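Local atomic coordinates of putative pectin lyase (Geobacillus virus E2, PDB entry 7CHU), a protein that forms a trimeric tailspike of a thermophilic bacteriophage and, with its pectate lyase-like beta-helix, probably recognises or degrades surface polysaccharides of the bacterial host. Residues P23-V29 with V41-N46. Numbering follows the deposited sequence.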
# COMPACT_ATOMS: atom_id res chain seq x y z
N PRO A 23 14.49 11.09 -72.40
CA PRO A 23 14.10 11.24 -71.00
C PRO A 23 12.85 12.10 -70.86
O PRO A 23 12.70 13.13 -71.52
CB PRO A 23 15.32 11.92 -70.37
CG PRO A 23 15.88 12.72 -71.45
CD PRO A 23 15.66 11.93 -72.72
N GLN A 24 11.94 11.64 -70.00
CA GLN A 24 10.70 12.35 -69.70
C GLN A 24 10.87 13.19 -68.44
O GLN A 24 11.86 13.09 -67.71
CB GLN A 24 9.56 11.35 -69.53
CG GLN A 24 9.32 10.37 -70.71
CD GLN A 24 9.45 11.00 -72.09
OE1 GLN A 24 10.52 11.43 -72.51
NE2 GLN A 24 8.33 11.06 -72.81
N HIS A 25 9.88 14.05 -68.20
CA HIS A 25 9.90 14.85 -66.98
C HIS A 25 9.70 13.96 -65.77
O HIS A 25 8.75 13.17 -65.72
CB HIS A 25 8.82 15.93 -67.03
CG HIS A 25 8.85 16.86 -65.85
ND1 HIS A 25 8.00 16.74 -64.77
CD2 HIS A 25 9.64 17.93 -65.58
CE1 HIS A 25 8.26 17.69 -63.89
NE2 HIS A 25 9.25 18.42 -64.35
N GLY A 26 10.59 14.09 -64.79
CA GLY A 26 10.52 13.31 -63.58
C GLY A 26 11.38 12.07 -63.57
O GLY A 26 11.51 11.44 -62.52
N ASP A 27 11.95 11.71 -64.72
CA ASP A 27 12.85 10.56 -64.76
C ASP A 27 14.03 10.79 -63.83
O ASP A 27 14.63 11.87 -63.80
CB ASP A 27 13.33 10.32 -66.20
CG ASP A 27 12.29 9.61 -67.04
OD1 ASP A 27 11.15 9.46 -66.54
OD2 ASP A 27 12.60 9.21 -68.19
N THR A 28 14.36 9.76 -63.06
CA THR A 28 15.37 9.85 -62.01
C THR A 28 16.29 8.64 -62.12
O THR A 28 15.81 7.50 -62.23
CB THR A 28 14.70 9.93 -60.63
OG1 THR A 28 13.71 10.96 -60.66
CG2 THR A 28 15.71 10.24 -59.55
N VAL A 29 17.60 8.89 -62.15
CA VAL A 29 18.60 7.84 -62.29
C VAL A 29 19.77 8.16 -61.38
O VAL A 29 20.14 9.33 -61.21
CB VAL A 29 19.11 7.67 -63.75
CG1 VAL A 29 19.80 8.92 -64.23
CG2 VAL A 29 20.05 6.48 -63.88
N VAL A 41 22.50 11.43 -57.92
CA VAL A 41 21.17 11.15 -58.42
C VAL A 41 20.74 12.34 -59.26
O VAL A 41 20.80 13.49 -58.80
CB VAL A 41 20.17 10.87 -57.28
CG1 VAL A 41 18.74 10.86 -57.78
CG2 VAL A 41 20.50 9.55 -56.60
N TYR A 42 20.33 12.08 -60.50
CA TYR A 42 19.98 13.14 -61.44
C TYR A 42 18.51 13.03 -61.80
O TYR A 42 17.97 11.92 -61.94
CB TYR A 42 20.87 13.09 -62.70
CG TYR A 42 22.35 13.28 -62.40
CD1 TYR A 42 22.94 14.54 -62.44
CD2 TYR A 42 23.15 12.19 -62.07
CE1 TYR A 42 24.30 14.70 -62.15
CE2 TYR A 42 24.49 12.35 -61.79
CZ TYR A 42 25.06 13.60 -61.83
OH TYR A 42 26.41 13.72 -61.54
N ARG A 43 17.86 14.18 -61.91
CA ARG A 43 16.45 14.24 -62.25
C ARG A 43 16.29 15.08 -63.51
O ARG A 43 16.82 16.19 -63.58
CB ARG A 43 15.63 14.82 -61.12
CG ARG A 43 14.18 15.09 -61.47
CD ARG A 43 13.51 15.84 -60.32
NE ARG A 43 12.14 16.23 -60.64
CZ ARG A 43 11.10 15.43 -60.49
NH1 ARG A 43 11.27 14.20 -60.02
NH2 ARG A 43 9.88 15.86 -60.80
N TYR A 44 15.56 14.56 -64.49
CA TYR A 44 15.36 15.28 -65.74
C TYR A 44 14.24 16.29 -65.52
O TYR A 44 13.06 15.95 -65.54
CB TYR A 44 15.04 14.33 -66.89
CG TYR A 44 15.22 14.97 -68.25
CD1 TYR A 44 16.50 15.25 -68.75
CD2 TYR A 44 14.12 15.32 -69.03
CE1 TYR A 44 16.67 15.85 -69.99
CE2 TYR A 44 14.29 15.92 -70.28
CZ TYR A 44 15.56 16.18 -70.74
OH TYR A 44 15.72 16.77 -71.97
N GLU A 45 14.63 17.54 -65.29
CA GLU A 45 13.70 18.64 -65.07
C GLU A 45 13.74 19.57 -66.27
O GLU A 45 14.81 19.89 -66.79
CB GLU A 45 14.05 19.41 -63.80
CG GLU A 45 13.05 19.21 -62.66
CD GLU A 45 13.60 19.67 -61.31
OE1 GLU A 45 14.76 20.14 -61.27
OE2 GLU A 45 12.86 19.55 -60.30
N ASN A 46 12.55 20.00 -66.71
CA ASN A 46 12.39 20.86 -67.88
C ASN A 46 13.08 20.25 -69.11
O ASN A 46 12.44 19.53 -69.89
CB ASN A 46 12.93 22.26 -67.60
CG ASN A 46 12.31 22.88 -66.36
OD1 ASN A 46 12.98 23.08 -65.35
ND2 ASN A 46 11.01 23.17 -66.43
O HOH W 1 13.40 12.57 -58.57
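The ring of Tyr44 reaches Pro23 because CG stands anti to the backbone N (chi1 -163°). Pro23 CG then sits over the middle of the ring, 3.5 Å from its centroid, in a CH-pi contact. The carbonyl oxygen of Gln24 lies at the ring edge, 3.4 Å from Tyr44 CD2. Trp49 meets the same tyrosine edge-to-face.

Arg43 leaves the strand on the other face, beside Thr28. Its chain is extended from CG to NE, which carries the guanidinium along to the turn. There one face of the group rests on Gly26 CA, 3.8 Å from Arg43 CZ. A water joins the two strands: it donates to Thr28 OG1 at 2.7 Å and accepts from Arg43 NH1 at 3.0 Å. The same OG1 donates to Gly26 O, which it approaches from above the carbonyl plane.

Strands 27-30 and 40-45 form an antiparallel hairpin, far from the beta-helix. Val29 and Tyr42 are a hydrogen-bonded pair, with Tyr42 N 2.8 Å from Val29 O. Tyr44 N reaches Asp27 O at 2.9 Å. Where the type II turn from Gln24 to Asp27 leads into strand 27-30, Gly26 N adds a bond to Tyr44 O at 3.2 Å.

Arg43 NH2 hydrogen-bonds to Lys3 O, and Asp27 OD2 forms a salt bridge with Arg5. These polar ties probably help hold the first residues of the chain, including strand 5-6, against the hairpin.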